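Local coordinates for Alpha/beta hydrolase family protein (Bacillus anthracis, PDB 3OOS), which probably acts as a hydrolase of the alpha/beta hydrolase fold, with a serine nucleophile, on a substrate that is not known, at residues L26-L31 with Y50-V55; W3-I8 with E16-G21; H30-Y35 with H98-M103; N91-A96 with E114-I119; G39-N44 with L189-K194. All blocks are in the same frame, centred on the assembly; numbering follows the deposited sequence. Where two conformers were deposited one is given.

Contact 1: L26-L31 with Y50-V55. With SO4 (sulfate ion), chain B.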
# COMPACT_ATOMS: atom_id res chain seq x y z
N LEU A 26 -14.59 -1.87 -1.74
CA LEU A 26 -13.28 -1.26 -1.78
C LEU A 26 -12.22 -2.36 -1.73
O LEU A 26 -12.18 -3.14 -0.78
CB LEU A 26 -13.09 -0.30 -0.60
CG LEU A 26 -11.75 0.44 -0.52
CD1 LEU A 26 -11.70 1.54 -1.57
CD2 LEU A 26 -11.56 1.03 0.86
N CYS A 27 -11.39 -2.41 -2.76
CA CYS A 27 -10.26 -3.32 -2.80
C CYS A 27 -9.06 -2.67 -2.12
O CYS A 27 -8.74 -1.51 -2.38
CB CYS A 27 -9.91 -3.67 -4.25
SG CYS A 27 -8.52 -4.79 -4.45
N VAL A 28 -8.42 -3.42 -1.22
CA VAL A 28 -7.19 -2.97 -0.56
C VAL A 28 -6.14 -4.05 -0.70
O VAL A 28 -6.40 -5.22 -0.43
CB VAL A 28 -7.40 -2.67 0.95
CG1 VAL A 28 -6.06 -2.37 1.64
CG2 VAL A 28 -8.39 -1.53 1.15
N THR A 29 -4.95 -3.66 -1.13
CA THR A 29 -3.81 -4.57 -1.13
C THR A 29 -2.51 -3.78 -1.07
O THR A 29 -2.53 -2.55 -1.01
CB THR A 29 -3.85 -5.59 -2.31
OG1 THR A 29 -2.97 -6.69 -2.05
CG2 THR A 29 -3.49 -4.94 -3.64
N HIS A 30 -1.39 -4.49 -1.07
CA HIS A 30 -0.08 -3.88 -1.06
C HIS A 30 0.76 -4.60 -2.10
O HIS A 30 0.43 -5.71 -2.50
CB HIS A 30 0.55 -4.01 0.33
CG HIS A 30 1.84 -3.27 0.47
ND1 HIS A 30 3.07 -3.87 0.32
CD2 HIS A 30 2.09 -1.96 0.71
CE1 HIS A 30 4.02 -2.97 0.49
NE2 HIS A 30 3.45 -1.80 0.72
N LEU A 31 1.84 -3.96 -2.54
CA LEU A 31 2.64 -4.52 -3.63
C LEU A 31 3.48 -5.74 -3.23
O LEU A 31 3.80 -6.58 -4.08
CB LEU A 31 3.53 -3.44 -4.24
CG LEU A 31 4.16 -3.76 -5.60
CD1 LEU A 31 3.08 -4.11 -6.63
CD2 LEU A 31 4.98 -2.58 -6.06
N TYR A 50 -17.09 0.95 4.13
CA TYR A 50 -16.97 0.18 2.90
C TYR A 50 -16.99 -1.32 3.19
O TYR A 50 -16.68 -1.75 4.30
CB TYR A 50 -15.63 0.48 2.22
CG TYR A 50 -15.49 1.87 1.64
CD1 TYR A 50 -15.87 2.14 0.32
CD2 TYR A 50 -14.93 2.91 2.39
CE1 TYR A 50 -15.73 3.42 -0.22
CE2 TYR A 50 -14.79 4.19 1.85
CZ TYR A 50 -15.19 4.43 0.55
OH TYR A 50 -15.04 5.70 0.01
N SER A 51 -17.38 -2.10 2.18
CA SER A 51 -17.10 -3.53 2.18
C SER A 51 -15.68 -3.67 1.67
O SER A 51 -15.41 -3.44 0.49
CB SER A 51 -18.07 -4.27 1.25
OG SER A 51 -19.40 -4.18 1.70
N VAL A 52 -14.76 -4.02 2.57
CA VAL A 52 -13.34 -4.05 2.23
C VAL A 52 -12.86 -5.45 1.85
O VAL A 52 -13.00 -6.39 2.62
CB VAL A 52 -12.47 -3.47 3.37
CG1 VAL A 52 -10.99 -3.48 2.99
CG2 VAL A 52 -12.92 -2.05 3.70
N TYR A 53 -12.29 -5.54 0.65
CA TYR A 53 -11.69 -6.77 0.13
C TYR A 53 -10.18 -6.65 0.24
O TYR A 53 -9.54 -5.98 -0.59
CB TYR A 53 -12.12 -7.00 -1.33
CG TYR A 53 -13.60 -7.29 -1.47
CD1 TYR A 53 -14.54 -6.25 -1.49
CD2 TYR A 53 -14.07 -8.59 -1.57
CE1 TYR A 53 -15.90 -6.51 -1.61
CE2 TYR A 53 -15.42 -8.86 -1.68
CZ TYR A 53 -16.33 -7.82 -1.70
OH TYR A 53 -17.68 -8.08 -1.82
N LEU A 54 -9.63 -7.26 1.28
CA LEU A 54 -8.19 -7.24 1.55
C LEU A 54 -7.55 -8.43 0.85
O LEU A 54 -7.68 -9.57 1.31
CB LEU A 54 -7.94 -7.27 3.06
CG LEU A 54 -6.49 -7.23 3.57
CD1 LEU A 54 -5.81 -5.92 3.20
CD2 LEU A 54 -6.46 -7.45 5.08
N VAL A 55 -6.86 -8.17 -0.26
CA VAL A 55 -6.41 -9.22 -1.17
C VAL A 55 -4.97 -9.67 -0.96
O VAL A 55 -4.05 -8.85 -0.82
CB VAL A 55 -6.60 -8.77 -2.65
CG1 VAL A 55 -6.14 -9.87 -3.63
CG2 VAL A 55 -8.05 -8.39 -2.91
S SO4 B . 6.21 -0.00 2.04
O1 SO4 B . 7.50 -0.61 1.72
O2 SO4 B . 6.43 1.30 2.64
O3 SO4 B . 5.42 0.12 0.82
O4 SO4 B . 5.50 -0.86 2.98
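Val28 and Val52 meet branch to branch on one face of two parallel strands, with Val28 CG2 3.7 Å from Val52 CG1. On the same face the other methyl, Val28 CG1, touches Leu54 CD1. Leu26 closes this face toward Tyr50. Its CB lies beside Tyr50 CD1, and its CD2 sits over one face of that ring, toward the rim. On the Cys27 side the two segments meet through Cys27 SG and Val55 CG2 at 3.9 Å, with Leu81 of helix 74-87 against both residues. These are neighbouring parallel strands of the central sheet of the alpha/beta hydrolase fold. Four backbone bonds join them, and Val28 N to Tyr53 O is nearly straight (2.9 Å, 178° at the hydrogen). Thr29 makes the last grip between the segments: its OG1, anti to its own N (chi1 -163°), donates to Val55 O at 2.7 Å. After it the contact ends. His30 leaves the strand pair and turns to the more open side, toward the sulfate.

Contact 2: W3-I8 with E16-G21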
# COMPACT_ATOMS: atom_id res chain seq x y z
N TRP A 3 -12.63 -10.35 10.32
CA TRP A 3 -12.33 -10.51 8.91
C TRP A 3 -12.65 -11.94 8.46
O TRP A 3 -12.21 -12.91 9.08
CB TRP A 3 -10.86 -10.20 8.62
CG TRP A 3 -10.52 -8.74 8.73
CD1 TRP A 3 -10.13 -8.07 9.86
CD2 TRP A 3 -10.52 -7.78 7.67
NE1 TRP A 3 -9.90 -6.74 9.57
CE2 TRP A 3 -10.13 -6.54 8.23
CE3 TRP A 3 -10.83 -7.84 6.30
CZ2 TRP A 3 -10.03 -5.37 7.47
CZ3 TRP A 3 -10.73 -6.67 5.54
CH2 TRP A 3 -10.33 -5.45 6.13
N THR A 4 -13.44 -12.05 7.40
CA THR A 4 -13.78 -13.35 6.83
C THR A 4 -12.69 -13.80 5.86
O THR A 4 -12.28 -13.03 5.00
CB THR A 4 -15.11 -13.28 6.06
OG1 THR A 4 -16.14 -12.80 6.94
CG2 THR A 4 -15.52 -14.65 5.53
N THR A 5 -12.24 -15.04 6.01
CA THR A 5 -11.29 -15.65 5.07
C THR A 5 -12.03 -16.25 3.88
O THR A 5 -12.96 -17.04 4.05
CB THR A 5 -10.46 -16.75 5.77
OG1 THR A 5 -9.79 -16.18 6.90
CG2 THR A 5 -9.43 -17.35 4.80
N ASN A 6 -11.60 -15.86 2.68
CA ASN A 6 -12.21 -16.33 1.44
C ASN A 6 -11.15 -16.84 0.47
O ASN A 6 -10.03 -16.34 0.45
CB ASN A 6 -12.96 -15.19 0.74
CG ASN A 6 -14.01 -14.56 1.62
OD1 ASN A 6 -15.14 -15.04 1.69
ND2 ASN A 6 -13.64 -13.47 2.29
N ILE A 7 -11.53 -17.86 -0.30
CA ILE A 7 -10.74 -18.30 -1.45
C ILE A 7 -11.63 -18.21 -2.68
O ILE A 7 -12.73 -18.77 -2.70
CB ILE A 7 -10.22 -19.74 -1.30
CG1 ILE A 7 -9.39 -19.89 -0.03
CG2 ILE A 7 -9.38 -20.14 -2.50
CD1 ILE A 7 -8.02 -19.28 -0.13
N ILE A 8 -11.16 -17.50 -3.71
CA ILE A 8 -11.93 -17.32 -4.94
C ILE A 8 -11.15 -17.86 -6.13
O ILE A 8 -9.94 -17.65 -6.23
CB ILE A 8 -12.32 -15.83 -5.14
CG1 ILE A 8 -13.35 -15.67 -6.27
CG2 ILE A 8 -11.08 -14.94 -5.36
CD1 ILE A 8 -14.08 -14.33 -6.25
N GLU A 16 -6.64 -15.79 -2.27
CA GLU A 16 -7.15 -15.62 -0.92
C GLU A 16 -7.38 -14.13 -0.66
O GLU A 16 -6.55 -13.29 -1.02
CB GLU A 16 -6.13 -16.17 0.07
CG GLU A 16 -6.57 -16.11 1.53
CD GLU A 16 -5.52 -16.65 2.47
OE1 GLU A 16 -4.34 -16.21 2.36
OE2 GLU A 16 -5.85 -17.50 3.32
N TYR A 17 -8.51 -13.81 -0.06
CA TYR A 17 -8.77 -12.43 0.38
C TYR A 17 -9.64 -12.42 1.62
O TYR A 17 -10.32 -13.41 1.93
CB TYR A 17 -9.41 -11.59 -0.74
CG TYR A 17 -10.84 -11.99 -1.03
CD1 TYR A 17 -11.91 -11.39 -0.36
CD2 TYR A 17 -11.12 -12.97 -1.97
CE1 TYR A 17 -13.23 -11.78 -0.61
CE2 TYR A 17 -12.43 -13.36 -2.23
CZ TYR A 17 -13.47 -12.76 -1.56
OH TYR A 17 -14.76 -13.16 -1.82
N PHE A 18 -9.64 -11.29 2.31
CA PHE A 18 -10.39 -11.16 3.55
C PHE A 18 -11.42 -10.07 3.40
O PHE A 18 -11.14 -9.01 2.84
CB PHE A 18 -9.41 -10.91 4.71
CG PHE A 18 -8.32 -11.94 4.79
CD1 PHE A 18 -8.51 -13.10 5.53
CD2 PHE A 18 -7.13 -11.77 4.08
CE1 PHE A 18 -7.52 -14.09 5.58
CE2 PHE A 18 -6.13 -12.75 4.12
CZ PHE A 18 -6.33 -13.91 4.87
N LEU A 19 -12.63 -10.35 3.88
CA LEU A 19 -13.74 -9.39 3.80
C LEU A 19 -14.15 -8.88 5.17
O LEU A 19 -14.30 -9.66 6.11
CB LEU A 19 -14.95 -10.03 3.10
CG LEU A 19 -16.20 -9.13 3.00
CD1 LEU A 19 -15.98 -7.97 2.03
CD2 LEU A 19 -17.42 -9.94 2.59
N LYS A 20 -14.33 -7.57 5.26
CA LYS A 20 -14.92 -6.95 6.45
C LYS A 20 -15.62 -5.66 6.06
O LYS A 20 -15.09 -4.87 5.28
CB LYS A 20 -13.86 -6.68 7.53
CG LYS A 20 -14.42 -6.10 8.83
CD LYS A 20 -13.32 -5.92 9.86
CE LYS A 20 -13.80 -5.11 11.06
NZ LYS A 20 -12.75 -4.97 12.10
N GLY A 21 -16.82 -5.46 6.60
CA GLY A 21 -17.52 -4.19 6.45
C GLY A 21 -18.72 -4.24 5.53
O GLY A 21 -18.84 -5.13 4.68
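Thr4 and Leu19 form a hydrogen-bonded antiparallel pair, with Thr4 N to Leu19 O at 2.8 Å and Leu19 N returning to Thr4 O. Asn6 and Tyr17 form a second such pair. Asn6 ND2 adds a weak bond to Tyr17 O (3.3 Å). In CH-pi contact, Asn6 CB lies over the face of the Tyr17 ring, 3.6 Å from its centroid, with amide and ring planes only 15° apart. Tyr17 CG stands between its N and carbonyl carbon (chi1 70°), which folds the ring back over the strand to Asn6. Lys20 CB lies over the six-membered ring of Trp3, 3.5 Å from the centroid, and the extended lysine chain lays CD over the five-membered ring, 3.5 Å from Trp3 NE1. Apolar contact is lighter: Ile8 CG2 reaches the edge of the Tyr17 ring, and Trp3 CE3 lies 3.7 Å from Phe18 CB. The strands make the beta hairpin at one edge of the main sheet. Strand 4-10 is outermost, while strand 13-20 also bonds to strand 51-55.

Contact 3: H30-Y35 with H98-M103. With SO4 (sulfate ion), chain B.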
# COMPACT_ATOMS: atom_id res chain seq x y z
N HIS A 30 -1.39 -4.49 -1.07
CA HIS A 30 -0.08 -3.88 -1.06
C HIS A 30 0.76 -4.60 -2.10
O HIS A 30 0.43 -5.71 -2.50
CB HIS A 30 0.55 -4.01 0.33
CG HIS A 30 1.84 -3.27 0.47
ND1 HIS A 30 3.07 -3.87 0.32
CD2 HIS A 30 2.09 -1.96 0.71
CE1 HIS A 30 4.02 -2.97 0.49
NE2 HIS A 30 3.45 -1.80 0.72
N LEU A 31 1.84 -3.96 -2.54
CA LEU A 31 2.64 -4.52 -3.63
C LEU A 31 3.48 -5.74 -3.23
O LEU A 31 3.80 -6.58 -4.08
CB LEU A 31 3.53 -3.44 -4.24
CG LEU A 31 4.16 -3.76 -5.60
CD1 LEU A 31 3.08 -4.11 -6.63
CD2 LEU A 31 4.98 -2.58 -6.06
N TYR A 32 3.85 -5.84 -1.96
CA TYR A 32 4.69 -6.96 -1.52
C TYR A 32 4.47 -7.37 -0.06
O TYR A 32 5.42 -7.50 0.71
CB TYR A 32 6.19 -6.68 -1.80
CG TYR A 32 6.66 -5.27 -1.53
CD1 TYR A 32 6.94 -4.85 -0.23
CD2 TYR A 32 6.87 -4.38 -2.57
CE1 TYR A 32 7.38 -3.56 0.03
CE2 TYR A 32 7.32 -3.08 -2.33
CZ TYR A 32 7.57 -2.68 -1.03
OH TYR A 32 8.02 -1.40 -0.78
N SER A 33 3.21 -7.58 0.29
CA SER A 33 2.83 -8.00 1.64
C SER A 33 1.80 -9.11 1.60
O SER A 33 0.99 -9.19 0.68
CB SER A 33 2.25 -6.82 2.43
OG SER A 33 3.16 -5.75 2.53
N GLU A 34 1.83 -9.97 2.61
CA GLU A 34 0.80 -11.00 2.75
C GLU A 34 0.04 -10.84 4.06
O GLU A 34 0.61 -10.55 5.10
CB GLU A 34 1.39 -12.41 2.61
CG GLU A 34 2.46 -12.78 3.63
CD GLU A 34 3.13 -14.11 3.32
OE1 GLU A 34 2.68 -14.83 2.40
OE2 GLU A 34 4.11 -14.44 4.01
N TYR A 35 -1.28 -11.03 3.97
CA TYR A 35 -2.19 -10.79 5.08
C TYR A 35 -2.78 -12.09 5.63
O TYR A 35 -2.73 -13.14 4.98
CB TYR A 35 -3.33 -9.89 4.62
CG TYR A 35 -2.89 -8.58 3.99
CD1 TYR A 35 -2.42 -7.53 4.78
CD2 TYR A 35 -2.95 -8.40 2.61
CE1 TYR A 35 -2.02 -6.33 4.21
CE2 TYR A 35 -2.56 -7.20 2.02
CZ TYR A 35 -2.09 -6.17 2.83
OH TYR A 35 -1.71 -4.97 2.27
N HIS A 98 -1.42 2.07 0.31
CA HIS A 98 -0.47 2.90 1.04
C HIS A 98 0.97 2.57 0.65
O HIS A 98 1.35 1.40 0.56
CB HIS A 98 -0.65 2.71 2.55
CG HIS A 98 0.20 3.63 3.37
ND1 HIS A 98 -0.08 4.97 3.52
CD2 HIS A 98 1.33 3.41 4.08
CE1 HIS A 98 0.84 5.53 4.28
NE2 HIS A 98 1.71 4.61 4.63
N SER A 99 1.75 3.63 0.42
CA SER A 99 3.18 3.54 0.07
C SER A 99 3.34 2.80 -1.26
O SER A 99 2.82 3.28 -2.27
CB SER A 99 3.99 2.94 1.22
OG SER A 99 5.37 3.21 1.05
N ALA A 100 4.02 1.65 -1.29
CA ALA A 100 4.09 0.87 -2.53
C ALA A 100 2.70 0.47 -3.03
O ALA A 100 2.46 0.39 -4.24
CB ALA A 100 5.00 -0.35 -2.38
N GLY A 101 1.78 0.25 -2.09
CA GLY A 101 0.37 0.01 -2.43
C GLY A 101 -0.28 1.21 -3.09
O GLY A 101 -1.18 1.05 -3.92
N GLY A 102 0.16 2.41 -2.72
CA GLY A 102 -0.31 3.65 -3.35
C GLY A 102 0.17 3.77 -4.79
O GLY A 102 -0.56 4.24 -5.66
N MSE A 103 1.40 3.33 -5.05
CA MSE A 103 1.91 3.28 -6.41
C MSE A 103 1.07 2.33 -7.25
O MSE A 103 0.72 2.63 -8.39
CB MSE A 103 3.38 2.86 -6.42
CG MSE A 103 4.28 3.83 -5.68
SE MSE A 103 6.09 3.13 -5.49
CE MSE A 103 6.69 4.39 -4.14
S SO4 B . 6.21 -0.00 2.04
O1 SO4 B . 7.50 -0.61 1.72
O2 SO4 B . 6.43 1.30 2.64
O3 SO4 B . 5.42 0.12 0.82
O4 SO4 B . 5.50 -0.86 2.98
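The His30 ring has sulfate O3 and His98 O near its plane at the edge, with His30 CD2 3.4 Å from His98 O. Gly101 N and Ala100 CB approach the ring obliquely. His30 CE1 lies over one face of the Tyr32 ring. Tyr32 N donates to His30 ND1 (3.1 Å), from 36° out of the imidazole plane. Ala100 CB touches both Leu31 CB (3.9 Å) and Tyr32 CE2 (3.6 Å). Four groups grip the sulfate, probably from the crystallisation liquor. His30 NE2 and Ala100 N both donate to O3, Tyr32 OH to O1 (2.7 Å), and Ser99 OG to O2 (2.7 Å). Ser99 has the strained backbone (phi 62°, psi -118°) expected of a nucleophile elbow, in a Gly97-Ser99-Gly101 pattern, and, touched by His260, is probably the nucleophile. The anion marks the likely active site, with Ala100 N placed as in the oxyanion hole of relatives. This turn joins strand 93-98 to helix 100-112, and the loop after strand 25-28 faces it. Helix 197-207 packs on Leu31 and Tyr32.

Contact 4: N91-A96 with E114-I119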
# COMPACT_ATOMS: atom_id res chain seq x y z
N ASN A 91 -19.26 -4.54 -10.72
CA ASN A 91 -19.05 -3.73 -11.92
C ASN A 91 -17.90 -2.73 -11.74
O ASN A 91 -17.01 -2.63 -12.60
CB ASN A 91 -20.34 -3.01 -12.30
CG ASN A 91 -20.23 -2.26 -13.61
OD1 ASN A 91 -20.44 -1.05 -13.66
ND2 ASN A 91 -19.89 -2.98 -14.68
N LYS A 92 -17.94 -2.00 -10.63
CA LYS A 92 -16.88 -1.06 -10.27
C LYS A 92 -16.62 -1.11 -8.77
O LYS A 92 -17.54 -1.35 -7.99
CB LYS A 92 -17.28 0.37 -10.67
CG LYS A 92 -17.32 0.63 -12.17
CD LYS A 92 -17.97 1.96 -12.50
CE LYS A 92 -17.07 3.13 -12.14
NZ LYS A 92 -17.62 4.42 -12.64
N TRP A 93 -15.37 -0.90 -8.39
CA TRP A 93 -15.04 -0.78 -6.97
C TRP A 93 -13.95 0.27 -6.74
O TRP A 93 -13.32 0.74 -7.69
CB TRP A 93 -14.67 -2.13 -6.32
CG TRP A 93 -13.48 -2.89 -6.89
CD1 TRP A 93 -12.61 -2.49 -7.88
CD2 TRP A 93 -13.00 -4.17 -6.44
NE1 TRP A 93 -11.65 -3.45 -8.09
CE2 TRP A 93 -11.87 -4.49 -7.22
CE3 TRP A 93 -13.44 -5.07 -5.46
CZ2 TRP A 93 -11.16 -5.69 -7.05
CZ3 TRP A 93 -12.74 -6.26 -5.29
CH2 TRP A 93 -11.61 -6.56 -6.08
N GLY A 94 -13.75 0.64 -5.48
CA GLY A 94 -12.68 1.57 -5.13
C GLY A 94 -11.39 0.79 -4.94
O GLY A 94 -11.42 -0.43 -4.72
N PHE A 95 -10.26 1.48 -5.04
CA PHE A 95 -9.00 0.88 -4.65
C PHE A 95 -8.24 1.81 -3.72
O PHE A 95 -8.07 2.99 -4.01
CB PHE A 95 -8.12 0.53 -5.86
CG PHE A 95 -6.86 -0.21 -5.47
CD1 PHE A 95 -6.84 -1.59 -5.40
CD2 PHE A 95 -5.71 0.49 -5.10
CE1 PHE A 95 -5.68 -2.28 -5.01
CE2 PHE A 95 -4.55 -0.18 -4.70
CZ PHE A 95 -4.54 -1.57 -4.66
N ALA A 96 -7.77 1.25 -2.60
CA ALA A 96 -6.99 1.99 -1.63
C ALA A 96 -5.66 1.30 -1.37
O ALA A 96 -5.61 0.09 -1.14
CB ALA A 96 -7.78 2.15 -0.32
N GLU A 114 -11.69 2.84 -15.65
CA GLU A 114 -13.12 2.64 -15.92
C GLU A 114 -13.75 1.66 -14.94
O GLU A 114 -14.96 1.70 -14.72
CB GLU A 114 -13.36 2.20 -17.37
CG GLU A 114 -14.83 1.97 -17.70
CD GLU A 114 -15.14 2.00 -19.17
OE1 GLU A 114 -15.07 3.09 -19.77
OE2 GLU A 114 -15.46 0.93 -19.72
N SER A 115 -12.93 0.80 -14.35
CA SER A 115 -13.40 -0.16 -13.35
C SER A 115 -13.40 0.39 -11.92
O SER A 115 -13.81 -0.31 -10.99
CB SER A 115 -12.54 -1.42 -13.39
OG SER A 115 -12.61 -2.04 -14.65
N LEU A 116 -12.94 1.62 -11.74
CA LEU A 116 -12.76 2.19 -10.40
C LEU A 116 -13.73 3.31 -10.08
O LEU A 116 -13.94 4.22 -10.89
CB LEU A 116 -11.32 2.68 -10.21
CG LEU A 116 -10.19 1.66 -10.35
CD1 LEU A 116 -8.84 2.36 -10.34
CD2 LEU A 116 -10.25 0.59 -9.25
N THR A 117 -14.32 3.25 -8.89
CA THR A 117 -15.18 4.33 -8.38
C THR A 117 -14.33 5.48 -7.85
O THR A 117 -14.77 6.64 -7.84
CB THR A 117 -16.09 3.84 -7.24
OG1 THR A 117 -15.30 3.25 -6.21
CG2 THR A 117 -17.09 2.80 -7.75
N LYS A 118 -13.12 5.14 -7.41
CA LYS A 118 -12.18 6.08 -6.79
C LYS A 118 -10.86 5.38 -6.50
O LYS A 118 -10.80 4.15 -6.46
CB LYS A 118 -12.74 6.63 -5.47
CG LYS A 118 -12.83 5.59 -4.34
CD LYS A 118 -13.75 6.03 -3.22
CE LYS A 118 -15.21 5.79 -3.57
NZ LYS A 118 -16.16 6.42 -2.61
N ILE A 119 -9.81 6.17 -6.28
CA ILE A 119 -8.59 5.66 -5.66
C ILE A 119 -8.27 6.45 -4.39
O ILE A 119 -8.56 7.65 -4.30
CB ILE A 119 -7.36 5.65 -6.61
CG1 ILE A 119 -7.13 7.03 -7.24
CG2 ILE A 119 -7.51 4.55 -7.66
CD1 ILE A 119 -5.85 7.15 -8.07
O HOH W 1 -15.68 6.26 -11.79
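Trp93 and Leu116 cross at a slant on one face of the sheet, and Leu116 CD2 is the atom that bridges. It lies 4.1 Å from Trp93 CD1 and 4.0 Å from Phe95 CB. It also sits 3.4 Å from Trp93 O. The indole NE1 bonds to Tyr108 OH of helix 100-112. Phe95 lies on the same face, with CG anti to N, and its ring leads off toward Leu104 and Ala105 of the same helix. Strand 93-98, helix 100-112 and strand 116-122 form a beta-alpha-beta unit, and this contact pairs its two parallel strands near their starts. Trp93 N donates to Ser115 O and Phe95 N to Lys118 O, each at 3.1 Å. Between them the second chain turns a corner at Thr117. There Thr117 N reaches Trp93 O from well above the carbonyl plane, 62° out of it. On the exposed margin Lys92 CB packs on Thr117 CG2 at 3.8 Å. In the conformer given, one of two, the Lys92 chain bends at chi3 (73°) and passes along Glu114 O. A water bridge from its NZ to Leu116 O rests on that conformer and is doubtful.

Contact 5: G39-N44 with L189-K194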
# COMPACT_ATOMS: atom_id res chain seq x y z
N GLY A 39 -6.54 -9.11 9.67
CA GLY A 39 -6.75 -7.92 8.85
C GLY A 39 -5.52 -7.05 8.84
O GLY A 39 -4.39 -7.54 8.92
N ASN A 40 -5.73 -5.74 8.75
CA ASN A 40 -4.64 -4.80 8.55
C ASN A 40 -5.04 -3.41 9.01
O ASN A 40 -6.18 -2.99 8.81
CB ASN A 40 -4.25 -4.80 7.06
CG ASN A 40 -3.24 -3.73 6.73
OD1 ASN A 40 -3.59 -2.67 6.22
ND2 ASN A 40 -1.97 -4.01 7.02
N THR A 41 -4.10 -2.68 9.61
CA THR A 41 -4.41 -1.40 10.25
C THR A 41 -4.68 -0.25 9.28
O THR A 41 -5.32 0.74 9.64
CB THR A 41 -3.33 -0.98 11.27
OG1 THR A 41 -2.05 -1.03 10.65
CG2 THR A 41 -3.35 -1.90 12.48
N PHE A 42 -4.18 -0.37 8.04
CA PHE A 42 -4.55 0.57 6.98
C PHE A 42 -5.95 0.25 6.44
O PHE A 42 -6.75 1.16 6.23
CB PHE A 42 -3.50 0.56 5.86
CG PHE A 42 -3.96 1.21 4.58
CD1 PHE A 42 -4.17 2.58 4.51
CD2 PHE A 42 -4.18 0.43 3.44
CE1 PHE A 42 -4.60 3.17 3.32
CE2 PHE A 42 -4.61 1.01 2.25
CZ PHE A 42 -4.82 2.39 2.19
N ALA A 43 -6.23 -1.03 6.23
CA ALA A 43 -7.53 -1.47 5.70
C ALA A 43 -8.67 -1.27 6.69
O ALA A 43 -9.78 -0.91 6.30
CB ALA A 43 -7.46 -2.93 5.25
N ASN A 44 -8.40 -1.48 7.98
CA ASN A 44 -9.46 -1.54 8.99
C ASN A 44 -10.36 -0.31 9.11
O ASN A 44 -11.58 -0.46 9.19
CB ASN A 44 -8.90 -1.96 10.36
CG ASN A 44 -9.94 -2.63 11.23
OD1 ASN A 44 -10.02 -2.37 12.44
ND2 ASN A 44 -10.74 -3.50 10.64
N LEU A 189 -3.16 -3.28 18.33
CA LEU A 189 -4.21 -3.50 17.34
C LEU A 189 -3.94 -4.76 16.53
O LEU A 189 -2.77 -5.08 16.27
CB LEU A 189 -4.33 -2.29 16.40
CG LEU A 189 -4.69 -0.93 17.03
CD1 LEU A 189 -4.53 0.19 16.02
CD2 LEU A 189 -6.10 -0.93 17.61
N PRO A 190 -5.00 -5.47 16.11
CA PRO A 190 -4.79 -6.62 15.23
C PRO A 190 -4.20 -6.16 13.90
O PRO A 190 -4.60 -5.13 13.36
CB PRO A 190 -6.21 -7.18 15.03
CG PRO A 190 -7.12 -6.06 15.35
CD PRO A 190 -6.43 -5.24 16.39
N ASN A 191 -3.23 -6.92 13.40
CA ASN A 191 -2.53 -6.53 12.18
C ASN A 191 -1.90 -7.72 11.49
O ASN A 191 -1.58 -8.73 12.12
CB ASN A 191 -1.45 -5.48 12.49
CG ASN A 191 -1.09 -4.63 11.28
OD1 ASN A 191 -1.86 -4.49 10.33
ND2 ASN A 191 0.10 -4.03 11.32
N SER A 192 -1.74 -7.59 10.17
CA SER A 192 -0.96 -8.51 9.36
C SER A 192 -0.43 -7.74 8.16
O SER A 192 -0.86 -6.61 7.89
CB SER A 192 -1.80 -9.71 8.92
OG SER A 192 -2.79 -9.35 7.97
N GLY A 193 0.51 -8.35 7.43
CA GLY A 193 1.10 -7.72 6.26
C GLY A 193 2.60 -7.90 6.23
O GLY A 193 3.35 -6.93 6.13
N LYS A 194 3.02 -9.17 6.32
CA LYS A 194 4.44 -9.53 6.30
C LYS A 194 5.01 -9.37 4.90
O LYS A 194 4.37 -9.71 3.91
CB LYS A 194 4.61 -10.98 6.77
CG LYS A 194 5.85 -11.23 7.62
CD LYS A 194 5.76 -12.57 8.34
CE LYS A 194 6.05 -13.73 7.40
NZ LYS A 194 7.49 -13.80 7.04
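With CG anti to the backbone N (chi1 173°), the Asn40 side chain puts its amide beside that of Asn191, whose CG is also anti to N (chi1 -156°). The two side chains run side by side and point the same way, with their amide planes 40° apart. Asn40 forms an Asx turn. Its OD1 accepts from Phe42 N, which lies above the carbonyl plane, and from Ala43 N (3.1 Å), which is closer to that plane. These two bonds fix the rotation of the amide. ND2 is thereby directed across the contact to Ser192 O at 3.0 Å. That bond is straight, and the oxygen lies in the amide plane. Asn191 OD1 accepts from Thr41 N at 3.0 Å, again from above the carbonyl plane. Thr41 crosses Asn191 at about a right angle and lays CG2 3.7 Å from Asn191 CG. The same methyl meets Pro190 O and, more loosely, Leu189 CB. Phe263 and Val264 of helix 262-265 also touch Thr41. The contact joins two loops at the surface, one between strands 33-34 and 51-55, the other just before strand 194-195. Side-chain bonds to backbone groups do most of the joining. Ser192 OG also accepts from Asn36 N, and it donates to Gly39 O at 2.6 Å.

Contacts 1 and 3 are buried, and contact 3 lies nearest the centre of the chain. Contacts 2 and 4 are partly buried, and contact 5 is at the surface. Contacts 1, 2 and 4 all belong to the main sheet. Strand 51-55 of contact 1 bonds to strand 13-20 of contact 2, and strand 25-28 bonds to strand 93-98 of contact 4. Backbone bonds and apolar branches dominate contacts 1 and 4, whereas contact 2 is antiparallel and adds CH-pi packing. Contact 3 shares His30 and Leu31 with contact 1, and there His30 joins three further groups around the sulfate. Contact 5 relies on amide and hydroxyl groups, and a backbone bond between Glu34 and Lys194 ties it to contact 3.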